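6-aminohexanoate-dimer hydrolase (Bacillus anthracis, PDB 4GB7) probably hydrolyses the amide bond of 6-aminohexanoate dimers or similar short amides, with a fold of the beta-lactamase family. Local coordinates at residues L211-A214 with P219-K222; K229-L234 with I260-T265; E103-N108 with R125-Y130; K109-V114 with E134-A139; L153-R158 with I328-I333. One frame throughout, in Å; residues are numbered along the deposited sequence.

Contact 1 of 5, residues L211-A214 with P219-K222; sequences LYLA and PRDK
Leu-213 and Arg-220 hold the C-terminal turn of helix 206-214 against the loop that follows it in the beta-lactamase-family chain. The Arg-220 guanidinium comes in side-on, and its NH2 and NE both donate hydrogen bonds to Leu-213 O, at 2.9 and 3.1 Å. NH2 lies in the carbonyl plane, while NE is tilted 25° from it. Seen from the arginine, the oxygen lies almost in the guanidinium plane, so the group is held edge-on to the end of the helix.

The leucine side chain touches the loop one residue earlier, where Leu-213 CD2 rests 3.4 Å from Pro-219 O. Behind these first contacts, the Arg-220 chain runs extended from CG to NE, which carries the head group from the loop to the helix. Its other bonds fix how it is turned: NH1 forms a salt bridge with Glu-293, and NH2 also bonds to Met-228 O. Tyr-224 packs on the other side chain of the pair, that of Leu-213. The aliphatic parts of the two side chains approach more loosely, with Leu-213 CD2 4.4 Å from Arg-220 CG.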
# COMPACT_ATOMS: atom_id res chain seq x y z
N LEU A 211 -12.80 -6.67 6.17
CA LEU A 211 -11.61 -6.38 6.97
C LEU A 211 -11.91 -5.29 7.96
O LEU A 211 -11.54 -5.37 9.12
CB LEU A 211 -10.46 -5.95 6.05
CG LEU A 211 -9.14 -5.52 6.73
CD1 LEU A 211 -8.45 -6.78 7.26
CD2 LEU A 211 -8.26 -4.73 5.75
N TYR A 212 -12.64 -4.26 7.50
CA TYR A 212 -13.00 -3.20 8.42
C TYR A 212 -14.03 -3.63 9.50
O TYR A 212 -13.89 -3.23 10.64
CB TYR A 212 -13.51 -1.98 7.66
CG TYR A 212 -12.50 -1.38 6.68
CD1 TYR A 212 -11.13 -1.49 6.87
CD2 TYR A 212 -12.93 -0.62 5.62
CE1 TYR A 212 -10.23 -0.93 6.00
CE2 TYR A 212 -12.03 -0.08 4.71
CZ TYR A 212 -10.69 -0.19 4.92
OH TYR A 212 -9.82 0.38 4.02
N LEU A 213 -15.02 -4.46 9.15
CA LEU A 213 -15.94 -5.02 10.14
C LEU A 213 -15.16 -5.89 11.15
O LEU A 213 -15.34 -5.78 12.35
CB LEU A 213 -17.02 -5.83 9.47
CG LEU A 213 -18.09 -4.98 8.77
CD1 LEU A 213 -18.78 -5.83 7.69
CD2 LEU A 213 -19.08 -4.37 9.77
N ALA A 214 -14.27 -6.72 10.64
CA ALA A 214 -13.38 -7.54 11.50
C ALA A 214 -12.56 -6.72 12.50
O ALA A 214 -12.29 -7.17 13.63
CB ALA A 214 -12.46 -8.40 10.65
N PRO A 219 -19.70 -0.17 11.29
CA PRO A 219 -20.70 -0.45 12.33
C PRO A 219 -21.15 -1.91 12.31
O PRO A 219 -21.47 -2.45 11.24
CB PRO A 219 -21.88 0.44 11.93
CG PRO A 219 -21.27 1.50 11.10
CD PRO A 219 -20.21 0.80 10.32
N ARG A 220 -21.19 -2.52 13.50
CA ARG A 220 -21.69 -3.88 13.60
C ARG A 220 -23.12 -3.76 14.11
O ARG A 220 -23.34 -3.30 15.22
CB ARG A 220 -20.85 -4.72 14.54
CG ARG A 220 -19.43 -4.97 14.11
CD ARG A 220 -18.55 -5.49 15.25
NE ARG A 220 -17.20 -5.87 14.81
CZ ARG A 220 -16.21 -6.24 15.63
NH1 ARG A 220 -16.42 -6.29 16.95
NH2 ARG A 220 -15.02 -6.60 15.13
N ASP A 221 -24.08 -4.15 13.28
CA ASP A 221 -25.48 -3.92 13.62
C ASP A 221 -25.97 -4.88 14.70
O ASP A 221 -25.19 -5.71 15.21
CB ASP A 221 -26.37 -3.90 12.37
CG ASP A 221 -26.54 -5.25 11.73
OD1 ASP A 221 -26.30 -6.31 12.36
OD2 ASP A 221 -26.95 -5.23 10.54
N LYS A 222 -27.24 -4.75 15.07
CA LYS A 222 -27.81 -5.56 16.14
C LYS A 222 -27.71 -7.05 15.87
O LYS A 222 -27.59 -7.83 16.79
CB LYS A 222 -29.27 -5.17 16.43
CG LYS A 222 -30.25 -5.31 15.26
CD LYS A 222 -31.68 -4.95 15.71
CE LYS A 222 -32.70 -5.07 14.57
NZ LYS A 222 -34.00 -4.40 14.85

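Contact 2 of 5, residues K229-L234 with I260-T265; sequences KIYDML and IIRTIT
Tyr-231 and Arg-262 reach toward each other from two helices of the family's helical region, 230-235 and 251-265, and bridge them by one side-chain hydrogen bond. The backbones stay well apart, the nearest CA atoms being those of Tyr-231 and Ile-260 at 11.7 Å, so the two long side chains span the gap. The phenol and the guanidinium are neither stacked nor coplanar; their planes stand 54° apart.

Arg-262 NH1 donates to Tyr-231 OH over 3.0 Å, with a bent N-H...O angle of 138°. NH1 approaches at the edge of the tyrosine ring, near its plane, whereas the hydroxyl lies 34° out of the guanidinium plane. The phenol oxygen also touches the aliphatic part of the arginine, with Tyr-231 OH 3.3 Å from Arg-262 CD. The arginine chain is straight from CG to NE and turns only at the last torsion before the guanidinium, which brings NH1 to the hydroxyl.

The strongest polar partner of Arg-262 is Glu-297, which forms a salt bridge with NH2 and probably sets the pose of the guanidinium. Trp-259, from the same helix as the arginine, stacks on the Tyr-231 ring, while Ile-296 touches both side chains.

Farther along helix 251-265, Ile-261 O takes two bonds from Thr-265, one from N and one from OG1, reaching it from opposite faces of the carbonyl plane; the bond from Thr-265 OG1 to Ile-261 O is 2.7 Å long.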
# COMPACT_ATOMS: atom_id res chain seq x y z
N LYS A 229 -12.46 -10.33 14.81
CA LYS A 229 -11.07 -9.98 14.69
C LYS A 229 -10.63 -10.42 13.31
O LYS A 229 -11.30 -11.23 12.69
CB LYS A 229 -10.27 -10.66 15.78
CG LYS A 229 -10.27 -12.17 15.71
CD LYS A 229 -9.50 -12.74 16.89
CE LYS A 229 -9.40 -14.24 16.81
NZ LYS A 229 -8.43 -14.78 17.79
N ILE A 230 -9.50 -9.91 12.82
CA ILE A 230 -9.04 -10.19 11.45
C ILE A 230 -8.94 -11.69 11.14
O ILE A 230 -9.36 -12.15 10.08
CB ILE A 230 -7.71 -9.44 11.17
CG1 ILE A 230 -7.94 -7.93 11.14
CG2 ILE A 230 -7.09 -9.89 9.84
CD1 ILE A 230 -6.62 -7.18 11.20
N TYR A 231 -8.39 -12.48 12.06
CA TYR A 231 -8.24 -13.87 11.76
C TYR A 231 -9.57 -14.61 11.58
O TYR A 231 -9.62 -15.61 10.83
CB TYR A 231 -7.40 -14.56 12.83
CG TYR A 231 -5.97 -14.05 13.00
CD1 TYR A 231 -5.30 -13.36 12.00
CD2 TYR A 231 -5.29 -14.26 14.17
CE1 TYR A 231 -4.02 -12.91 12.16
CE2 TYR A 231 -3.97 -13.82 14.34
CZ TYR A 231 -3.34 -13.14 13.34
OH TYR A 231 -2.04 -12.71 13.48
N ASP A 232 -10.62 -14.13 12.24
CA ASP A 232 -11.98 -14.67 12.02
C ASP A 232 -12.40 -14.57 10.56
O ASP A 232 -13.03 -15.47 9.99
CB ASP A 232 -13.02 -13.92 12.86
CG ASP A 232 -12.95 -14.22 14.35
OD1 ASP A 232 -12.18 -15.12 14.81
OD2 ASP A 232 -13.73 -13.52 15.05
N MSE A 233 -12.07 -13.45 9.94
CA MSE A 233 -12.37 -13.25 8.53
C MSE A 233 -11.70 -14.30 7.66
O MSE A 233 -12.28 -14.82 6.74
CB MSE A 233 -11.97 -11.82 8.10
CG MSE A 233 -12.23 -11.51 6.62
SE MSE A 233 -11.39 -9.91 5.98
CE MSE A 233 -9.57 -10.62 5.91
N LEU A 234 -10.44 -14.60 7.98
CA LEU A 234 -9.69 -15.58 7.20
C LEU A 234 -10.34 -16.94 7.32
O LEU A 234 -10.35 -17.69 6.35
CB LEU A 234 -8.26 -15.63 7.68
CG LEU A 234 -7.46 -14.32 7.53
CD1 LEU A 234 -6.04 -14.51 8.06
CD2 LEU A 234 -7.50 -13.72 6.11
N ILE A 260 1.74 -15.31 9.30
CA ILE A 260 2.95 -16.11 9.23
C ILE A 260 4.15 -15.34 9.82
O ILE A 260 4.91 -15.89 10.63
CB ILE A 260 3.26 -16.54 7.79
CG1 ILE A 260 2.15 -17.49 7.30
CG2 ILE A 260 4.62 -17.22 7.67
CD1 ILE A 260 2.18 -17.79 5.83
N ILE A 261 4.31 -14.08 9.44
CA ILE A 261 5.38 -13.25 10.02
C ILE A 261 5.33 -13.30 11.55
O ILE A 261 6.37 -13.51 12.22
CB ILE A 261 5.31 -11.81 9.51
CG1 ILE A 261 5.60 -11.75 8.00
CG2 ILE A 261 6.28 -10.88 10.27
CD1 ILE A 261 5.32 -10.42 7.35
N ARG A 262 4.15 -13.05 12.11
CA ARG A 262 4.00 -12.96 13.55
C ARG A 262 4.32 -14.29 14.20
O ARG A 262 5.02 -14.35 15.20
CB ARG A 262 2.61 -12.51 13.92
CG ARG A 262 2.20 -11.11 13.48
CD ARG A 262 0.72 -10.86 13.74
NE ARG A 262 0.29 -9.61 13.10
CZ ARG A 262 -0.51 -9.51 12.04
NH1 ARG A 262 -1.15 -10.58 11.54
NH2 ARG A 262 -0.81 -8.32 11.55
N THR A 263 3.80 -15.36 13.63
CA THR A 263 4.03 -16.68 14.18
C THR A 263 5.49 -17.10 14.14
O THR A 263 6.03 -17.63 15.16
CB THR A 263 3.16 -17.72 13.45
OG1 THR A 263 1.79 -17.39 13.65
CG2 THR A 263 3.40 -19.13 14.00
N ILE A 264 6.11 -16.94 12.97
CA ILE A 264 7.57 -17.25 12.82
C ILE A 264 8.49 -16.44 13.76
O ILE A 264 9.37 -16.98 14.41
CB ILE A 264 8.03 -17.15 11.36
CG1 ILE A 264 7.35 -18.23 10.50
CG2 ILE A 264 9.56 -17.16 11.24
CD1 ILE A 264 7.88 -19.63 10.66
N THR A 265 8.26 -15.14 13.84
CA THR A 265 9.18 -14.25 14.52
C THR A 265 8.84 -14.04 15.98
O THR A 265 9.71 -13.58 16.77
CB THR A 265 9.19 -12.87 13.84
OG1 THR A 265 7.94 -12.22 14.04
CG2 THR A 265 9.54 -12.98 12.37

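Contact 3 of 5, residues E103-N108 with R125-Y130; sequences ELLDDN and RYFNGY
Phe-127 meets Leu-105 and Asp-106 where the hairpin strand 120-126 passes the end of helix 101-107. At the start of 125-130, Arg-125 points its CB toward the helix, but its side chain then leads away to a salt bridge with Asp-87. Tyr-126 faces the other way, onto Ala-112 and Val-114.

Phe-127 carries the contact. Its CG is anti to the carbonyl carbon (chi1 -61°), which directs the ring to the helix. The far end of the ring reaches Leu-105: CZ lies 3.8 Å from Leu-105 CB and 3.9 Å from Leu-105 CD1, the two side chains crossing at about a right angle. One flank runs beside Asp-106, with Phe-127 CD2 3.8 Å from both Asp-106 CB and Asp-106 OD1; carboxylate and ring planes are 29° apart.

Asn-128 and Gly-129 then form the corners of a type I' turn, both with positive phi, closed by Tyr-130 N bonding to Phe-127 O over 2.9 Å. Tyr-130 leaves the turn with its OH bonded to Glu-134 O.

Phe-127 thus sits between helix 101-107 and the start of strand 110-117, where it touches Thr-110, while Leu-105 also packs on Phe-113 of that strand and neighbouring Leu-104 turns to helix 402-417.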
# COMPACT_ATOMS: atom_id res chain seq x y z
N GLU A 103 -3.06 22.47 -9.33
CA GLU A 103 -4.50 22.55 -9.30
C GLU A 103 -5.19 21.23 -9.57
O GLU A 103 -6.22 20.95 -8.95
CB GLU A 103 -4.96 23.57 -10.33
CG GLU A 103 -4.82 24.99 -9.84
CD GLU A 103 -5.88 25.33 -8.81
OE1 GLU A 103 -7.03 25.64 -9.26
OE2 GLU A 103 -5.62 25.26 -7.58
N LEU A 104 -4.60 20.41 -10.43
CA LEU A 104 -5.17 19.08 -10.76
C LEU A 104 -5.11 18.19 -9.50
O LEU A 104 -6.09 17.55 -9.09
CB LEU A 104 -4.44 18.42 -11.92
CG LEU A 104 -4.80 16.95 -12.27
CD1 LEU A 104 -6.17 16.88 -12.92
CD2 LEU A 104 -3.72 16.41 -13.20
N LEU A 105 -3.95 18.17 -8.86
CA LEU A 105 -3.82 17.44 -7.60
C LEU A 105 -4.87 17.83 -6.57
O LEU A 105 -5.52 16.98 -5.98
CB LEU A 105 -2.40 17.55 -7.04
CG LEU A 105 -1.19 17.06 -7.83
CD1 LEU A 105 0.12 17.53 -7.22
CD2 LEU A 105 -1.20 15.53 -7.93
N ASP A 106 -5.05 19.13 -6.37
CA ASP A 106 -5.98 19.64 -5.36
C ASP A 106 -7.43 19.26 -5.75
O ASP A 106 -8.22 18.90 -4.88
CB ASP A 106 -5.80 21.18 -5.22
CG ASP A 106 -6.40 21.76 -3.95
OD1 ASP A 106 -6.66 21.05 -2.99
OD2 ASP A 106 -6.64 23.01 -3.88
N ASP A 107 -7.74 19.37 -7.06
CA ASP A 107 -9.08 19.14 -7.57
C ASP A 107 -9.48 17.68 -7.32
O ASP A 107 -10.67 17.35 -7.22
CB ASP A 107 -9.17 19.43 -9.06
CG ASP A 107 -10.62 19.51 -9.56
OD1 ASP A 107 -11.47 20.13 -8.88
OD2 ASP A 107 -10.92 18.96 -10.65
N ASN A 108 -8.47 16.82 -7.18
CA ASN A 108 -8.72 15.42 -6.93
C ASN A 108 -8.38 14.98 -5.52
O ASN A 108 -8.17 13.79 -5.24
CB ASN A 108 -8.05 14.55 -7.98
CG ASN A 108 -8.67 14.74 -9.35
OD1 ASN A 108 -9.65 14.06 -9.71
ND2 ASN A 108 -8.11 15.68 -10.11
N ARG A 125 4.35 18.90 -2.20
CA ARG A 125 3.23 19.75 -1.91
C ARG A 125 2.28 19.02 -1.00
O ARG A 125 2.07 17.81 -1.15
CB ARG A 125 2.50 20.16 -3.17
CG ARG A 125 3.33 21.07 -4.08
CD ARG A 125 3.36 22.48 -3.51
NE ARG A 125 4.11 23.35 -4.40
CZ ARG A 125 5.42 23.63 -4.37
NH1 ARG A 125 6.27 23.03 -3.53
NH2 ARG A 125 5.90 24.53 -5.24
N TYR A 126 1.74 19.78 -0.04
CA TYR A 126 0.77 19.31 0.97
C TYR A 126 -0.47 20.17 0.87
O TYR A 126 -0.38 21.41 0.67
CB TYR A 126 1.37 19.33 2.38
CG TYR A 126 2.62 18.48 2.46
CD1 TYR A 126 2.54 17.13 2.72
CD2 TYR A 126 3.86 19.00 2.09
CE1 TYR A 126 3.67 16.35 2.68
CE2 TYR A 126 5.00 18.23 2.06
CZ TYR A 126 4.90 16.90 2.30
OH TYR A 126 6.04 16.13 2.25
N PHE A 127 -1.64 19.55 0.97
CA PHE A 127 -2.88 20.24 0.60
C PHE A 127 -3.89 20.17 1.74
O PHE A 127 -3.78 19.32 2.60
CB PHE A 127 -3.51 19.63 -0.65
CG PHE A 127 -2.67 19.68 -1.89
CD1 PHE A 127 -1.71 18.72 -2.13
CD2 PHE A 127 -2.86 20.65 -2.82
CE1 PHE A 127 -0.92 18.76 -3.26
CE2 PHE A 127 -2.08 20.71 -3.97
CZ PHE A 127 -1.12 19.75 -4.20
N ASN A 128 -4.90 21.04 1.70
CA ASN A 128 -6.05 20.93 2.58
C ASN A 128 -5.70 20.98 4.06
O ASN A 128 -6.41 20.41 4.88
CB ASN A 128 -6.90 19.65 2.25
CG ASN A 128 -8.27 19.67 2.89
OD1 ASN A 128 -8.75 18.63 3.38
ND2 ASN A 128 -8.95 20.83 2.84
N GLY A 129 -4.60 21.65 4.40
CA GLY A 129 -4.23 21.78 5.77
C GLY A 129 -3.53 20.58 6.31
O GLY A 129 -3.18 20.55 7.51
N TYR A 130 -3.27 19.60 5.45
CA TYR A 130 -2.61 18.38 5.92
C TYR A 130 -1.14 18.67 6.34
O TYR A 130 -0.35 19.27 5.57
CB TYR A 130 -2.67 17.29 4.88
CG TYR A 130 -1.78 16.11 5.17
CD1 TYR A 130 -1.94 15.37 6.34
CD2 TYR A 130 -0.74 15.75 4.30
CE1 TYR A 130 -1.16 14.26 6.56
CE2 TYR A 130 0.06 14.65 4.55
CZ TYR A 130 -0.13 13.94 5.68
OH TYR A 130 0.74 12.89 5.90

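Contact 4 of 5, residues K109-V114 with E134-A139; sequences KTDAFV and EPHGMA
Asp-111 and His-136 share an unusually short and straight hydrogen bond in a buried setting: His-136 NE2 stands 2.6 Å from Asp-111 OD2, with an N-H...O angle of 177°. NE2 meets OD2 on its anti side, somewhat out of the carboxylate plane, while OD2 lies close to the imidazole plane. The bond therefore leaves the ring edge in the plane of the imidazole, although the two flat groups are turned 51° against each other.

The other ring nitrogen is engaged too. His-136 ND1 donates to the carbonyl of the next residue, Gly-137 O, again over 2.6 Å, in the carbonyl plane and on a lone pair. Having the His-136 CG anti to the backbone N (chi1 -165°) sends NE2 across to the strand and leaves ND1 close to its own backbone. With both nitrogens donating, rotation of the ring is fixed; two acceptors, one of them a carboxylate, would favour a doubly protonated imidazole. Phe-392 stacks on it and Tyr-130 meets it edge-to-face.

The carboxylate is gripped as well: Arg-54 forms a salt bridge with Asp-111 OD1, and Ser-394 bonds to OD2. This buried His-carboxylate pair ties the short, weakly bonded strand at about 136-137 to strand 110-117 of the five-stranded antiparallel sheet of the beta-lactamase-like fold, at a classic beta bulge where Asp-111 and Ala-112 both face Phe-392.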
# COMPACT_ATOMS: atom_id res chain seq x y z
N LYS A 109 -8.38 15.94 -4.62
CA LYS A 109 -8.33 15.69 -3.18
C LYS A 109 -7.01 15.03 -2.79
O LYS A 109 -6.94 14.28 -1.86
CB LYS A 109 -9.57 14.93 -2.70
CG LYS A 109 -10.82 15.77 -2.95
CD LYS A 109 -12.11 15.05 -2.53
CE LYS A 109 -13.33 15.93 -2.59
NZ LYS A 109 -13.63 16.43 -3.95
N THR A 110 -5.94 15.37 -3.50
CA THR A 110 -4.61 15.01 -3.07
C THR A 110 -4.27 15.74 -1.75
O THR A 110 -4.60 16.91 -1.54
CB THR A 110 -3.57 15.39 -4.14
OG1 THR A 110 -3.89 14.73 -5.37
CG2 THR A 110 -2.08 15.18 -3.64
N ASP A 111 -3.65 15.02 -0.85
CA ASP A 111 -3.15 15.58 0.43
C ASP A 111 -1.63 15.82 0.43
O ASP A 111 -1.18 16.76 1.09
CB ASP A 111 -3.50 14.67 1.61
CG ASP A 111 -4.99 14.58 1.88
OD1 ASP A 111 -5.71 15.59 1.78
OD2 ASP A 111 -5.46 13.49 2.20
N ALA A 112 -0.88 14.92 -0.24
CA ALA A 112 0.56 15.01 -0.35
C ALA A 112 1.04 14.47 -1.66
O ALA A 112 0.55 13.45 -2.15
CB ALA A 112 1.25 14.26 0.79
N PHE A 113 2.05 15.14 -2.19
CA PHE A 113 2.65 14.75 -3.46
C PHE A 113 4.14 15.01 -3.33
O PHE A 113 4.55 16.12 -3.07
CB PHE A 113 1.99 15.48 -4.61
CG PHE A 113 2.40 14.98 -5.95
CD1 PHE A 113 1.86 13.81 -6.46
CD2 PHE A 113 3.35 15.66 -6.71
CE1 PHE A 113 2.23 13.36 -7.71
CE2 PHE A 113 3.67 15.24 -7.98
CZ PHE A 113 3.15 14.06 -8.47
N VAL A 114 4.94 13.95 -3.43
CA VAL A 114 6.39 14.03 -3.32
C VAL A 114 7.05 13.38 -4.54
O VAL A 114 6.74 12.20 -4.88
CB VAL A 114 6.86 13.33 -2.05
CG1 VAL A 114 8.39 13.27 -1.97
CG2 VAL A 114 6.25 13.98 -0.78
N GLU A 134 2.63 14.40 9.89
CA GLU A 134 1.62 13.51 10.52
C GLU A 134 1.34 12.34 9.61
O GLU A 134 1.16 12.50 8.43
CB GLU A 134 0.33 14.23 10.84
CG GLU A 134 0.46 15.25 11.96
CD GLU A 134 0.72 14.65 13.35
OE1 GLU A 134 0.31 13.52 13.67
OE2 GLU A 134 1.38 15.31 14.16
N PRO A 135 1.35 11.13 10.15
CA PRO A 135 1.08 10.02 9.24
C PRO A 135 -0.28 10.08 8.53
O PRO A 135 -1.30 10.46 9.14
CB PRO A 135 1.21 8.81 10.17
CG PRO A 135 2.17 9.26 11.24
CD PRO A 135 1.80 10.68 11.48
N HIS A 136 -0.33 9.60 7.31
CA HIS A 136 -1.53 9.56 6.47
C HIS A 136 -1.93 8.15 6.24
O HIS A 136 -1.09 7.26 6.19
CB HIS A 136 -1.13 10.16 5.11
CG HIS A 136 -2.30 10.54 4.23
ND1 HIS A 136 -3.04 9.65 3.56
CD2 HIS A 136 -2.82 11.80 3.94
CE1 HIS A 136 -3.99 10.31 2.85
NE2 HIS A 136 -3.87 11.63 3.11
N GLY A 137 -3.23 7.89 6.10
CA GLY A 137 -3.69 6.57 5.64
C GLY A 137 -3.14 6.24 4.26
O GLY A 137 -2.94 7.09 3.45
N MSE A 138 -2.81 4.98 4.04
CA MSE A 138 -2.25 4.57 2.75
C MSE A 138 -2.96 3.36 2.11
O MSE A 138 -2.52 2.88 1.07
CB MSE A 138 -0.76 4.25 2.93
CG MSE A 138 0.02 5.36 3.52
SE MSE A 138 1.92 5.12 3.38
CE MSE A 138 2.18 3.43 4.15
N ALA A 139 -4.03 2.87 2.74
CA ALA A 139 -4.81 1.77 2.20
C ALA A 139 -3.84 0.65 1.81
O ALA A 139 -3.01 0.29 2.62
CB ALA A 139 -5.69 2.23 1.03

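Contact 5 of 5, residues L153-R158 with I328-I333; sequences LAEENR and ILPSSI
Glu-155, on the last turn of helix 143-155, stretches across to Pro-330 and Ser-332. Its CB points toward that segment, and CG, anti to the carbonyl carbon (chi1 -62°), continues the reach as an extended chain. CD lies 3.5 Å from Ser-332 OG and 3.7 Å from Pro-330 CB, where the glutamate crosses the proline ring at a slant.

At the tip the two oxygens divide their work. OE1 rests 3.4 Å from Pro-330 CB, and a water donates to Glu-155 OE1 over 2.7 Å. That water in turn accepts from Ser-332 N over 3.0 Å, so the carboxylate reaches the backbone through it. OE2 takes the direct bond: Ser-332 OG donates to Glu-155 OE2 over a short 2.5 Å, meeting it on the syn side and 17° out of the carboxylate plane. The serine hydroxyl lies between its backbone N and carbonyl carbon (chi1 70°), which turns it to the glutamate. Gln-151, one helical turn back, also bonds to OE2 through its NE2.

Both branches of the carboxylate therefore end on Ser-332. Beside the N-terminal part of helix 332-338, a carboxylate would probably be favoured by the helix dipole, and one direct and one water-mediated link to Ser-332 join that helix to the end of helix 143-155 at the surface.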
# COMPACT_ATOMS: atom_id res chain seq x y z
N LEU A 153 12.40 -13.22 5.19
CA LEU A 153 12.35 -14.46 5.96
C LEU A 153 12.64 -15.69 5.13
O LEU A 153 13.29 -16.67 5.61
CB LEU A 153 11.00 -14.58 6.66
CG LEU A 153 10.70 -13.63 7.82
CD1 LEU A 153 9.22 -13.65 8.12
CD2 LEU A 153 11.49 -13.99 9.06
N ALA A 154 12.17 -15.65 3.88
CA ALA A 154 12.37 -16.79 2.96
C ALA A 154 13.87 -16.94 2.63
O ALA A 154 14.47 -18.05 2.74
CB ALA A 154 11.53 -16.64 1.70
N GLU A 155 14.49 -15.82 2.34
CA GLU A 155 15.95 -15.78 2.11
C GLU A 155 16.84 -16.09 3.35
O GLU A 155 17.99 -16.50 3.20
CB GLU A 155 16.31 -14.51 1.35
CG GLU A 155 15.60 -14.52 -0.02
CD GLU A 155 16.04 -13.46 -1.02
OE1 GLU A 155 17.13 -12.86 -0.89
OE2 GLU A 155 15.27 -13.23 -1.97
N GLU A 156 16.29 -15.92 4.55
CA GLU A 156 16.96 -16.26 5.82
C GLU A 156 16.72 -17.74 6.14
O GLU A 156 17.19 -18.22 7.15
CB GLU A 156 16.42 -15.40 6.99
CG GLU A 156 16.66 -13.87 6.90
CD GLU A 156 15.82 -13.03 7.90
OE1 GLU A 156 15.26 -13.63 8.83
OE2 GLU A 156 15.73 -11.75 7.76
N ASN A 157 16.01 -18.44 5.26
CA ASN A 157 15.61 -19.86 5.41
C ASN A 157 14.71 -20.17 6.61
O ASN A 157 14.79 -21.25 7.21
CB ASN A 157 16.84 -20.74 5.32
CG ASN A 157 17.41 -20.75 3.90
OD1 ASN A 157 16.68 -21.03 2.94
ND2 ASN A 157 18.65 -20.37 3.76
N ARG A 158 13.88 -19.21 6.97
CA ARG A 158 12.95 -19.35 8.09
C ARG A 158 11.57 -19.84 7.65
O ARG A 158 10.78 -20.39 8.46
CB ARG A 158 12.83 -18.02 8.84
CG ARG A 158 14.16 -17.67 9.49
CD ARG A 158 14.07 -16.55 10.46
NE ARG A 158 13.33 -16.97 11.65
CZ ARG A 158 13.03 -16.17 12.67
NH1 ARG A 158 13.36 -14.88 12.62
NH2 ARG A 158 12.34 -16.65 13.69
N ILE A 328 19.54 -3.82 3.37
CA ILE A 328 18.40 -3.74 4.26
C ILE A 328 17.33 -4.75 3.90
O ILE A 328 16.75 -5.41 4.80
CB ILE A 328 17.79 -2.32 4.28
CG1 ILE A 328 18.87 -1.29 4.58
CG2 ILE A 328 16.66 -2.25 5.31
CD1 ILE A 328 19.65 -1.47 5.83
N LEU A 329 17.05 -4.85 2.61
CA LEU A 329 16.08 -5.78 2.08
C LEU A 329 16.70 -6.53 0.91
O LEU A 329 17.60 -6.06 0.28
CB LEU A 329 14.84 -4.99 1.62
CG LEU A 329 13.94 -4.44 2.73
CD1 LEU A 329 12.83 -3.62 2.09
CD2 LEU A 329 13.39 -5.52 3.63
N PRO A 330 16.21 -7.75 0.64
CA PRO A 330 16.75 -8.53 -0.44
C PRO A 330 16.73 -7.78 -1.79
O PRO A 330 15.71 -7.17 -2.18
CB PRO A 330 15.84 -9.76 -0.48
CG PRO A 330 15.26 -9.84 0.88
CD PRO A 330 15.13 -8.45 1.35
N SER A 331 17.87 -7.86 -2.49
CA SER A 331 17.95 -7.29 -3.83
C SER A 331 16.98 -8.03 -4.79
O SER A 331 16.59 -7.51 -5.81
CB SER A 331 19.38 -7.33 -4.35
OG SER A 331 19.81 -8.68 -4.45
N SER A 332 16.61 -9.25 -4.46
CA SER A 332 15.67 -10.00 -5.31
C SER A 332 14.30 -9.32 -5.49
O SER A 332 13.64 -9.59 -6.49
CB SER A 332 15.44 -11.41 -4.75
OG SER A 332 14.70 -11.36 -3.54
N ILE A 333 13.88 -8.47 -4.53
CA ILE A 333 12.55 -7.91 -4.58
C ILE A 333 12.40 -7.15 -5.86
O ILE A 333 11.52 -7.42 -6.67
CB ILE A 333 12.19 -6.99 -3.37
CG1 ILE A 333 12.17 -7.80 -2.08
CG2 ILE A 333 10.80 -6.34 -3.56
CD1 ILE A 333 12.19 -7.01 -0.79
O HOH W 1 18.15 -11.15 -2.76

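How the contacts relate
The five contacts fall into two groups. Contacts 3 and 4, with centres about 10 Å apart, share neighbouring strands: Phe-127 N lies 2.8 Å from Asp-111 O, a probable hydrogen bond. Contacts 1, 2 and 5 follow one another through the helical region, with Ala-214 CB 3.7 Å from Lys-229 O and Ile-264 O 3.1 Å from Arg-158 NH2. Contacts 1 and 4 approach to about 5 Å between nearest atoms without touching. Segment 134-139 of contact 4 leads into Ser-140 and Lys-143, which fit the SxxK pattern of the catalytic serine and lysine in this family, with Tyr-249 as a possible second hydroxyl; helix 143-155 carries contact 5 at its other end.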